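Side-chain contacts in periplasmic binding protein (Veillonella parvula, PDB 4MO9), which probably binds a solute such as an iron-siderophore complex in the periplasm and delivers it to an ABC transporter: residues A[287-292]-A[364-369]; A[22-27]-A[32-37]; A[150-155]-A[179-184]. All blocks are in the same frame, centred on the assembly; numbering follows the deposited sequence.

From the N terminus, the three contacts follow one another in series; none crosses or encloses another. Contact 2 comes first and closes a turn of four residues, pairing strands 22-25 and 31-34 into a hairpin. Contact 3 closes a mostly helical loop of 23 residues, setting the start of helix 154-168 against helix 171-194. Nearest atoms of contacts 2 and 3 are about 5 Å apart; helix 154-168 starts in contact 3, and its later turns pack against the hairpin of contact 2. Contact 1 closes 71 residues, joining helix 282-295 to the C-terminal strand 365-367 of the five-stranded sheet. Its centre lies about 45 Å from that of contact 2, on the opposite side of the chain's centre.

Contact 1 of 3, residues A[287-292]-A[364-369]; sequences ALLKAF and WFMHMN
Leu289 on helix 282-295 presses one methyl, CD2, between the selenomethionines Met366, on strand 365-367, and Met368, just past its end. This methyl lies 3.5 Å from CG of Met366 and 3.7 Å from CB of Met368, the side chains of Leu289 and Met366 running past each other in opposite directions. In Leu289, CG anti to the backbone N (chi1 -168°) carries CD2 in between the two residues. Met368 reaches the other way: its chain is extended as far as the selenium (chi1 -180°, chi2 -168°), which places SE 3.9 Å from CA of Lys290, against the helix backbone and not the lysine's ammonium end, which leads away. In the extended backbone the side chains alternate: CB of Met366 and of Met368 point to the helix and that of His367 points away, its ring stacking on Tyr311.

One shell out, backbone hydrogen bonds of Met366 with Ser312 and of Met368 with Val310 fix the strand at the edge of the mixed sheet. Val310, Ser312 and Ile262 of that sheet also touch Leu289. Gln286, one turn earlier on the helix, bonds through NE2 to His367 O and through OE1 to Asn369 N. The 200 Å² interface contains no hydrogen bond, so its cohesion is apolar, while polar fixing of helix to C terminus comes from Gln286 beside it.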
loop_
_atom_site.group_PDB
_atom_site.type_symbol
_atom_site.label_atom_id
_atom_site.label_comp_id
_atom_site.label_asym_id
_atom_site.label_seq_id
_atom_site.Cartn_x
_atom_site.Cartn_y
_atom_site.Cartn_z
ATOM N N ALA A 287 -14.533 -1.605 18.543
ATOM C CA ALA A 287 -14.919 -0.473 19.370
ATOM C C ALA A 287 -14.501 0.853 18.735
ATOM O O ALA A 287 -15.259 1.822 18.773
ATOM C CB ALA A 287 -14.347 -0.615 20.771
ATOM N N LEU A 288 -13.297 0.899 18.162
ATOM C CA LEU A 288 -12.819 2.109 17.502
ATOM C C LEU A 288 -13.688 2.474 16.289
ATOM O O LEU A 288 -14.015 3.650 16.087
ATOM C CB LEU A 288 -11.342 1.969 17.103
ATOM C CG LEU A 288 -10.351 1.928 18.276
ATOM C CD1 LEU A 288 -9.023 1.354 17.807
ATOM C CD2 LEU A 288 -10.135 3.304 18.883
ATOM N N LEU A 289 -14.067 1.471 15.497
ATOM C CA LEU A 289 -14.940 1.693 14.342
ATOM C C LEU A 289 -16.324 2.151 14.796
ATOM O O LEU A 289 -16.856 3.151 14.297
ATOM C CB LEU A 289 -15.051 0.418 13.502
ATOM C CG LEU A 289 -15.695 0.579 12.122
ATOM C CD1 LEU A 289 -15.072 1.763 11.398
ATOM C CD2 LEU A 289 -15.499 -0.677 11.258
ATOM N N LYS A 290 -16.903 1.435 15.755
ATOM C CA LYS A 290 -18.228 1.795 16.258
ATOM C C LYS A 290 -18.275 3.229 16.796
ATOM O O LYS A 290 -19.271 3.931 16.621
ATOM C CB LYS A 290 -18.698 0.800 17.325
ATOM C CG LYS A 290 -19.961 1.234 18.056
ATOM C CD LYS A 290 -20.465 0.156 19.008
ATOM C CE LYS A 290 -21.766 0.589 19.661
ATOM N NZ LYS A 290 -22.300 -0.452 20.579
ATOM N N ALA A 291 -17.190 3.669 17.429
ATOM C CA ALA A 291 -17.148 5.020 17.987
ATOM C C ALA A 291 -17.338 6.114 16.930
ATOM O O ALA A 291 -17.925 7.163 17.226
ATOM C CB ALA A 291 -15.859 5.242 18.774
ATOM N N PHE A 292 -16.832 5.877 15.718
ATOM C CA PHE A 292 -17.075 6.785 14.599
ATOM C C PHE A 292 -18.571 7.015 14.382
ATOM O O PHE A 292 -19.005 8.144 14.158
ATOM C CB PHE A 292 -16.445 6.247 13.313
ATOM C CG PHE A 292 -14.972 6.527 13.194
ATOM C CD1 PHE A 292 -14.042 5.711 13.829
ATOM C CD2 PHE A 292 -14.517 7.613 12.454
ATOM C CE1 PHE A 292 -12.687 5.969 13.730
ATOM C CE2 PHE A 292 -13.156 7.877 12.346
ATOM C CZ PHE A 292 -12.240 7.054 12.987
ATOM N N TRP A 364 -6.537 -6.578 9.470
ATOM C CA TRP A 364 -6.295 -5.773 8.271
ATOM C C TRP A 364 -7.580 -5.343 7.585
ATOM O O TRP A 364 -7.576 -4.433 6.752
ATOM C CB TRP A 364 -5.392 -6.560 7.301
ATOM C CG TRP A 364 -4.123 -6.944 7.970
ATOM C CD1 TRP A 364 -3.889 -8.070 8.717
ATOM C CD2 TRP A 364 -2.916 -6.170 8.013
ATOM N NE1 TRP A 364 -2.593 -8.049 9.205
ATOM C CE2 TRP A 364 -1.981 -6.892 8.790
ATOM C CE3 TRP A 364 -2.532 -4.942 7.468
ATOM C CZ2 TRP A 364 -0.681 -6.423 9.025
ATOM C CZ3 TRP A 364 -1.248 -4.477 7.705
ATOM C CH2 TRP A 364 -0.338 -5.213 8.478
ATOM N N PHE A 365 -8.677 -6.002 7.951
ATOM C CA PHE A 365 -9.986 -5.718 7.379
ATOM C C PHE A 365 -11.015 -5.865 8.481
ATOM O O PHE A 365 -10.789 -6.591 9.460
ATOM C CB PHE A 365 -10.306 -6.695 6.249
ATOM C CG PHE A 365 -9.325 -6.644 5.103
ATOM C CD1 PHE A 365 -9.301 -5.550 4.239
ATOM C CD2 PHE A 365 -8.436 -7.690 4.886
ATOM C CE1 PHE A 365 -8.397 -5.499 3.179
ATOM C CE2 PHE A 365 -7.535 -7.650 3.819
ATOM C CZ PHE A 365 -7.521 -6.554 2.968
HETATM N N MSE A 366 -12.151 -5.194 8.334
HETATM C CA MSE A 366 -13.107 -5.182 9.429
HETATM C C MSE A 366 -14.490 -4.780 8.977
HETATM O O MSE A 366 -14.653 -3.843 8.194
HETATM C CB MSE A 366 -12.631 -4.239 10.533
HETATM C CG MSE A 366 -13.739 -3.742 11.419
HETATM SE SE MSE A 366 -13.343 -4.159 13.248
HETATM C CE MSE A 366 -13.300 -6.106 13.046
ATOM N N HIS A 367 -15.484 -5.502 9.488
ATOM C CA HIS A 367 -16.875 -5.187 9.250
ATOM C C HIS A 367 -17.479 -4.921 10.617
ATOM O O HIS A 367 -17.421 -5.776 11.501
ATOM C CB HIS A 367 -17.561 -6.374 8.582
ATOM C CG HIS A 367 -18.990 -6.122 8.227
ATOM N ND1 HIS A 367 -19.475 -4.859 7.968
ATOM C CD2 HIS A 367 -20.041 -6.965 8.104
ATOM C CE1 HIS A 367 -20.764 -4.938 7.687
ATOM N NE2 HIS A 367 -21.133 -6.201 7.762
HETATM N N MSE A 368 -18.033 -3.728 10.808
HETATM C CA MSE A 368 -18.559 -3.366 12.113
HETATM C C MSE A 368 -19.773 -4.221 12.447
HETATM O O MSE A 368 -20.649 -4.430 11.603
HETATM C CB MSE A 368 -18.935 -1.886 12.147
HETATM C CG MSE A 368 -19.488 -1.418 13.487
HETATM SE SE MSE A 368 -20.260 0.341 13.275
HETATM C CE MSE A 368 -21.938 -0.214 12.416
ATOM N N ASN A 369 -19.814 -4.721 13.677
ATOM C CA ASN A 369 -20.946 -5.503 14.143
ATOM C C ASN A 369 -22.171 -4.626 14.328
ATOM O O ASN A 369 -22.068 -3.536 14.887
ATOM C CB ASN A 369 -20.607 -6.182 15.465
ATOM C CG ASN A 369 -19.512 -7.205 15.324
ATOM O OD1 ASN A 369 -19.369 -7.840 14.278
ATOM N ND2 ASN A 369 -18.724 -7.372 16.379
#

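Contact 2 of 3, residues A[22-27]-A[32-37]; sequences IEITDV and VTLKKP
CG1 of Ile24 and CG of Leu34 both stand beside the backbone N, anti to the carbonyl carbon (chi1 -64° and -60°), and the two CD1 methyls come within 3.6 Å on one face of the N-terminal beta hairpin formed by strands 22-25 and 31-34. The strand segments run antiparallel at 151°, with axes 4.7 Å apart at closest approach.

Four backbone hydrogen bonds set the register. Ile22 N to Leu34 O, Ile24 N to Val32 O and Val32 N to Ile24 O each measure 2.7 Å, and Leu34 N to Ile22 O is slightly longer; all four are nearly straight at the hydrogen. Ile22 with Leu34 and Ile24 with Val32 are thus hydrogen-bonded pairs, flanking the non-hydrogen-bonded pair Glu23 and Thr33. There a CA-H...O contact adds to the ladder, Thr33 CA lying 3.3 Å from Ile22 O.

Alternation divides the faces. Glu23 and Thr33 occupy the exposed one, whereas Ile22, Ile24, Val32 and Leu34 share the other. From that apolar face, Ile24 and Val32 touch Ile145, and Ile24 also meets Ala163 and Ala167, so the hairpin packs against the outermost strand, 143-147, of the parallel sheet and against helix 154-168. Asp26, just past the first strand, ties the turn down through a salt bridge to Arg30 and a hydrogen bond to Tyr146 N. At the hairpin's other end, the extended Ile22 side chain places CD1 3.8 Å from CD of Pro37.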
loop_
_atom_site.group_PDB
_atom_site.type_symbol
_atom_site.label_atom_id
_atom_site.label_comp_id
_atom_site.label_asym_id
_atom_site.label_seq_id
_atom_site.Cartn_x
_atom_site.Cartn_y
_atom_site.Cartn_z
ATOM N N ILE A 22 22.993 -8.018 -17.170
ATOM C CA ILE A 22 21.542 -8.141 -17.096
ATOM C C ILE A 22 20.862 -6.880 -17.614
ATOM O O ILE A 22 21.111 -5.777 -17.114
ATOM C CB ILE A 22 21.090 -8.383 -15.652
ATOM C CG1 ILE A 22 21.843 -9.580 -15.058
ATOM C CG2 ILE A 22 19.579 -8.583 -15.593
ATOM C CD1 ILE A 22 21.663 -9.732 -13.554
ATOM N N GLU A 23 19.990 -7.038 -18.604
ATOM C CA GLU A 23 19.285 -5.883 -19.145
ATOM C C GLU A 23 17.868 -5.846 -18.597
ATOM O O GLU A 23 17.080 -6.774 -18.806
ATOM C CB GLU A 23 19.278 -5.916 -20.678
ATOM C CG GLU A 23 19.038 -4.559 -21.316
ATOM C CD GLU A 23 19.112 -4.590 -22.836
ATOM O OE1 GLU A 23 18.134 -5.043 -23.470
ATOM O OE2 GLU A 23 20.135 -4.151 -23.395
ATOM N N ILE A 24 17.555 -4.768 -17.885
ATOM C CA ILE A 24 16.262 -4.601 -17.240
ATOM C C ILE A 24 15.506 -3.452 -17.896
ATOM O O ILE A 24 16.094 -2.409 -18.207
ATOM C CB ILE A 24 16.449 -4.301 -15.745
ATOM C CG1 ILE A 24 17.113 -5.500 -15.059
ATOM C CG2 ILE A 24 15.114 -3.986 -15.082
ATOM C CD1 ILE A 24 18.122 -5.108 -14.014
ATOM N N THR A 25 14.216 -3.651 -18.137
ATOM C CA THR A 25 13.360 -2.574 -18.612
ATOM C C THR A 25 12.518 -2.105 -17.435
ATOM O O THR A 25 11.737 -2.887 -16.876
ATOM C CB THR A 25 12.441 -3.060 -19.748
ATOM O OG1 THR A 25 13.257 -3.616 -20.797
ATOM C CG2 THR A 25 11.643 -1.902 -20.317
ATOM N N ASP A 26 12.654 -0.835 -17.057
ATOM C CA ASP A 26 11.899 -0.360 -15.903
ATOM C C ASP A 26 10.486 0.088 -16.288
ATOM O O ASP A 26 10.101 0.001 -17.468
ATOM C CB ASP A 26 12.700 0.632 -15.019
ATOM C CG ASP A 26 12.704 2.075 -15.530
ATOM O OD1 ASP A 26 11.976 2.434 -16.491
ATOM O OD2 ASP A 26 13.445 2.892 -14.932
ATOM N N VAL A 27 9.708 0.522 -15.303
ATOM C CA VAL A 27 8.295 0.819 -15.523
ATOM C C VAL A 27 8.089 2.000 -16.487
ATOM O O VAL A 27 7.006 2.162 -17.029
ATOM C CB VAL A 27 7.574 1.055 -14.171
ATOM C CG1 VAL A 27 7.737 2.496 -13.745
ATOM C CG2 VAL A 27 6.087 0.694 -14.254
ATOM N N VAL A 32 18.008 -0.499 -18.470
ATOM C CA VAL A 32 19.006 -0.382 -17.409
ATOM C C VAL A 32 19.864 -1.649 -17.375
ATOM O O VAL A 32 19.335 -2.763 -17.364
ATOM C CB VAL A 32 18.309 -0.161 -16.049
ATOM C CG1 VAL A 32 19.331 -0.048 -14.930
ATOM C CG2 VAL A 32 17.438 1.093 -16.091
ATOM N N THR A 33 21.183 -1.488 -17.359
ATOM C CA THR A 33 22.078 -2.634 -17.431
ATOM C C THR A 33 22.888 -2.834 -16.149
ATOM O O THR A 33 23.559 -1.899 -15.687
ATOM C CB THR A 33 23.063 -2.476 -18.599
ATOM O OG1 THR A 33 22.321 -2.258 -19.808
ATOM C CG2 THR A 33 23.917 -3.731 -18.745
ATOM N N LEU A 34 22.842 -4.048 -15.592
ATOM C CA LEU A 34 23.675 -4.394 -14.442
ATOM C C LEU A 34 24.719 -5.426 -14.846
ATOM O O LEU A 34 24.439 -6.304 -15.666
ATOM C CB LEU A 34 22.830 -4.962 -13.303
ATOM C CG LEU A 34 21.736 -4.053 -12.739
ATOM C CD1 LEU A 34 20.868 -4.797 -11.728
ATOM C CD2 LEU A 34 22.356 -2.832 -12.092
ATOM N N LYS A 35 25.903 -5.336 -14.247
ATOM C CA LYS A 35 26.990 -6.271 -14.532
ATOM C C LYS A 35 26.687 -7.654 -13.943
ATOM O O LYS A 35 27.156 -8.674 -14.441
ATOM C CB LYS A 35 28.296 -5.738 -13.942
ATOM C CG LYS A 35 28.707 -4.357 -14.446
ATOM C CD LYS A 35 29.711 -3.682 -13.502
ATOM C CE LYS A 35 30.761 -4.656 -12.981
ATOM N NZ LYS A 35 31.830 -3.966 -12.185
ATOM N N LYS A 36 25.891 -7.673 -12.875
ATOM C CA LYS A 36 25.585 -8.900 -12.143
ATOM C C LYS A 36 24.374 -8.591 -11.271
ATOM O O LYS A 36 23.996 -7.422 -11.157
ATOM C CB LYS A 36 26.781 -9.301 -11.276
ATOM C CG LYS A 36 27.054 -8.322 -10.145
ATOM C CD LYS A 36 28.212 -8.767 -9.249
ATOM C CE LYS A 36 28.520 -7.675 -8.220
ATOM N NZ LYS A 36 29.324 -8.162 -7.060
ATOM N N PRO A 37 23.751 -9.623 -10.660
ATOM C CA PRO A 37 22.572 -9.339 -9.830
ATOM C C PRO A 37 22.870 -8.343 -8.706
ATOM O O PRO A 37 23.942 -8.406 -8.103
ATOM C CB PRO A 37 22.236 -10.705 -9.232
ATOM C CG PRO A 37 22.703 -11.683 -10.254
ATOM C CD PRO A 37 23.974 -11.076 -10.817
#

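Contact 3 of 3, residues A[150-155]-A[179-184]; sequences HAEKLE and KFYTNR
Leu154 and Thr182 mark the closest backbone approach, 7.2 Å between CA atoms, and Glu152, two residues before Leu154, has left-handed helical angles (55°/45°) as the chain turns into helix 154-168 with Lys153 at its N-cap position. The partner is the long helix 171-194, which follows the parallel sheet in the chain and precedes the mixed one, consistent with the helix linking the two lobes in TroA-like binding proteins.

Leu154 makes the packing with a single methyl. Its CG is anti to the backbone N (chi1 -179°), which brings Leu154 CD1 to the edge of the Tyr181 ring, near its plane, 4.0 Å from Tyr181 CD2 and 3.9 Å from Thr182 OG1. That hydroxyl is engaged along its own helix and beyond it, with Ser178 O and Gln158 NE2. Tyr181 OH is hydrogen-bonded to Asp323, its ring stacking on His157. Glu152 OE1 is 4.3 Å from Tyr181 OH, too far for a bond; OE1 instead has a weak hydrogen bond with His157 NE2, and OE2 accepts from Arg319 N.

Within helix 171-194, NH1 of Arg184 sits over the Phe180 face, offset toward its rim, and donates to Phe180 O at 3.1 Å.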
loop_
_atom_site.group_PDB
_atom_site.type_symbol
_atom_site.label_atom_id
_atom_site.label_comp_id
_atom_site.label_asym_id
_atom_site.label_seq_id
_atom_site.Cartn_x
_atom_site.Cartn_y
_atom_site.Cartn_z
ATOM N N HIS A 150 1.959 2.849 -7.429
ATOM C CA HIS A 150 0.968 3.880 -7.091
ATOM C C HIS A 150 -0.054 4.054 -8.202
ATOM O O HIS A 150 -1.177 4.508 -7.954
ATOM C CB HIS A 150 1.633 5.230 -6.784
ATOM C CG HIS A 150 2.441 5.233 -5.524
ATOM N ND1 HIS A 150 3.697 4.669 -5.436
ATOM C CD2 HIS A 150 2.168 5.737 -4.295
ATOM C CE1 HIS A 150 4.160 4.818 -4.205
ATOM N NE2 HIS A 150 3.252 5.470 -3.494
ATOM N N ALA A 151 0.319 3.691 -9.428
ATOM C CA ALA A 151 -0.611 3.833 -10.556
ATOM C C ALA A 151 -1.837 2.940 -10.370
ATOM O O ALA A 151 -2.924 3.243 -10.869
ATOM C CB ALA A 151 0.089 3.479 -11.868
ATOM N N GLU A 152 -1.639 1.824 -9.674
ATOM C CA GLU A 152 -2.662 0.787 -9.550
ATOM C C GLU A 152 -3.146 0.324 -10.933
ATOM O O GLU A 152 -4.354 0.177 -11.166
ATOM C CB GLU A 152 -3.837 1.270 -8.691
ATOM C CG GLU A 152 -3.441 1.829 -7.311
ATOM C CD GLU A 152 -3.022 0.747 -6.313
ATOM O OE1 GLU A 152 -2.667 -0.384 -6.742
ATOM O OE2 GLU A 152 -3.038 1.029 -5.086
ATOM N N LYS A 153 -2.203 0.094 -11.845
ATOM C CA LYS A 153 -2.534 -0.523 -13.122
ATOM C C LYS A 153 -1.839 -1.867 -13.174
ATOM O O LYS A 153 -0.674 -1.986 -12.757
ATOM C CB LYS A 153 -2.045 0.321 -14.297
ATOM C CG LYS A 153 -2.543 1.752 -14.346
ATOM C CD LYS A 153 -1.865 2.454 -15.518
ATOM C CE LYS A 153 -2.140 3.949 -15.558
ATOM N NZ LYS A 153 -1.369 4.571 -16.680
ATOM N N LEU A 154 -2.537 -2.872 -13.692
ATOM C CA LEU A 154 -1.978 -4.220 -13.771
ATOM C C LEU A 154 -0.591 -4.252 -14.431
ATOM O O LEU A 154 0.356 -4.822 -13.874
ATOM C CB LEU A 154 -2.945 -5.145 -14.514
ATOM C CG LEU A 154 -2.506 -6.605 -14.647
ATOM C CD1 LEU A 154 -2.313 -7.235 -13.273
ATOM C CD2 LEU A 154 -3.525 -7.380 -15.471
ATOM N N GLU A 155 -0.463 -3.642 -15.607
ATOM C CA GLU A 155 0.817 -3.657 -16.314
ATOM C C GLU A 155 1.966 -3.024 -15.504
ATOM O O GLU A 155 3.108 -3.507 -15.546
ATOM C CB GLU A 155 0.709 -2.973 -17.677
ATOM C CG GLU A 155 2.024 -3.054 -18.464
ATOM C CD GLU A 155 2.135 -2.029 -19.576
ATOM O OE1 GLU A 155 1.222 -1.185 -19.715
ATOM O OE2 GLU A 155 3.145 -2.068 -20.312
ATOM N N LYS A 179 2.091 -13.614 -11.110
ATOM C CA LYS A 179 0.921 -14.429 -11.429
ATOM C C LYS A 179 -0.044 -14.467 -10.255
ATOM O O LYS A 179 -1.264 -14.438 -10.447
ATOM C CB LYS A 179 1.335 -15.841 -11.858
ATOM C CG LYS A 179 1.983 -15.883 -13.242
ATOM C CD LYS A 179 2.445 -17.287 -13.576
ATOM C CE LYS A 179 3.116 -17.327 -14.950
ATOM N NZ LYS A 179 3.528 -18.714 -15.277
ATOM N N PHE A 180 0.492 -14.535 -9.038
ATOM C CA PHE A 180 -0.351 -14.472 -7.836
ATOM C C PHE A 180 -1.182 -13.198 -7.858
ATOM O O PHE A 180 -2.393 -13.210 -7.574
ATOM C CB PHE A 180 0.530 -14.480 -6.579
ATOM C CG PHE A 180 -0.236 -14.345 -5.286
ATOM C CD1 PHE A 180 -0.549 -15.477 -4.533
ATOM C CD2 PHE A 180 -0.626 -13.097 -4.813
ATOM C CE1 PHE A 180 -1.254 -15.360 -3.324
ATOM C CE2 PHE A 180 -1.330 -12.975 -3.605
ATOM C CZ PHE A 180 -1.643 -14.111 -2.866
ATOM N N TYR A 181 -0.517 -12.087 -8.156
ATOM C CA TYR A 181 -1.161 -10.778 -8.185
ATOM C C TYR A 181 -2.166 -10.711 -9.328
ATOM O O TYR A 181 -3.312 -10.238 -9.149
ATOM C CB TYR A 181 -0.119 -9.671 -8.383
ATOM C CG TYR A 181 -0.718 -8.285 -8.307
ATOM C CD1 TYR A 181 -0.855 -7.634 -7.082
ATOM C CD2 TYR A 181 -1.164 -7.632 -9.453
ATOM C CE1 TYR A 181 -1.418 -6.366 -7.000
ATOM C CE2 TYR A 181 -1.720 -6.360 -9.386
ATOM C CZ TYR A 181 -1.846 -5.734 -8.157
ATOM O OH TYR A 181 -2.414 -4.473 -8.083
ATOM N N THR A 182 -1.723 -11.167 -10.498
ATOM C CA THR A 182 -2.515 -11.108 -11.721
ATOM C C THR A 182 -3.764 -11.982 -11.647
ATOM O O THR A 182 -4.841 -11.532 -12.083
ATOM C CB THR A 182 -1.667 -11.504 -12.965
ATOM O OG1 THR A 182 -0.523 -10.644 -13.045
ATOM C CG2 THR A 182 -2.477 -11.370 -14.263
ATOM N N ASN A 183 -3.640 -13.219 -11.139
ATOM C CA ASN A 183 -4.804 -14.104 -10.991
ATOM C C ASN A 183 -5.934 -13.342 -10.298
ATOM O O ASN A 183 -7.095 -13.412 -10.701
ATOM C CB ASN A 183 -4.509 -15.354 -10.127
ATOM C CG ASN A 183 -3.449 -16.281 -10.719
ATOM O OD1 ASN A 183 -3.138 -16.235 -11.917
ATOM N ND2 ASN A 183 -2.881 -17.142 -9.861
ATOM N N ARG A 184 -5.580 -12.616 -9.247
ATOM C CA ARG A 184 -6.591 -12.049 -8.345
ATOM C C ARG A 184 -7.164 -10.730 -8.835
ATOM O O ARG A 184 -8.384 -10.519 -8.803
ATOM C CB ARG A 184 -6.008 -11.903 -6.939
ATOM C CG ARG A 184 -5.774 -13.258 -6.291
ATOM C CD ARG A 184 -4.890 -13.176 -5.076
ATOM N NE ARG A 184 -4.926 -14.449 -4.357
ATOM C CZ ARG A 184 -4.251 -15.532 -4.734
ATOM N NH1 ARG A 184 -3.474 -15.488 -5.808
ATOM N NH2 ARG A 184 -4.348 -16.653 -4.032
#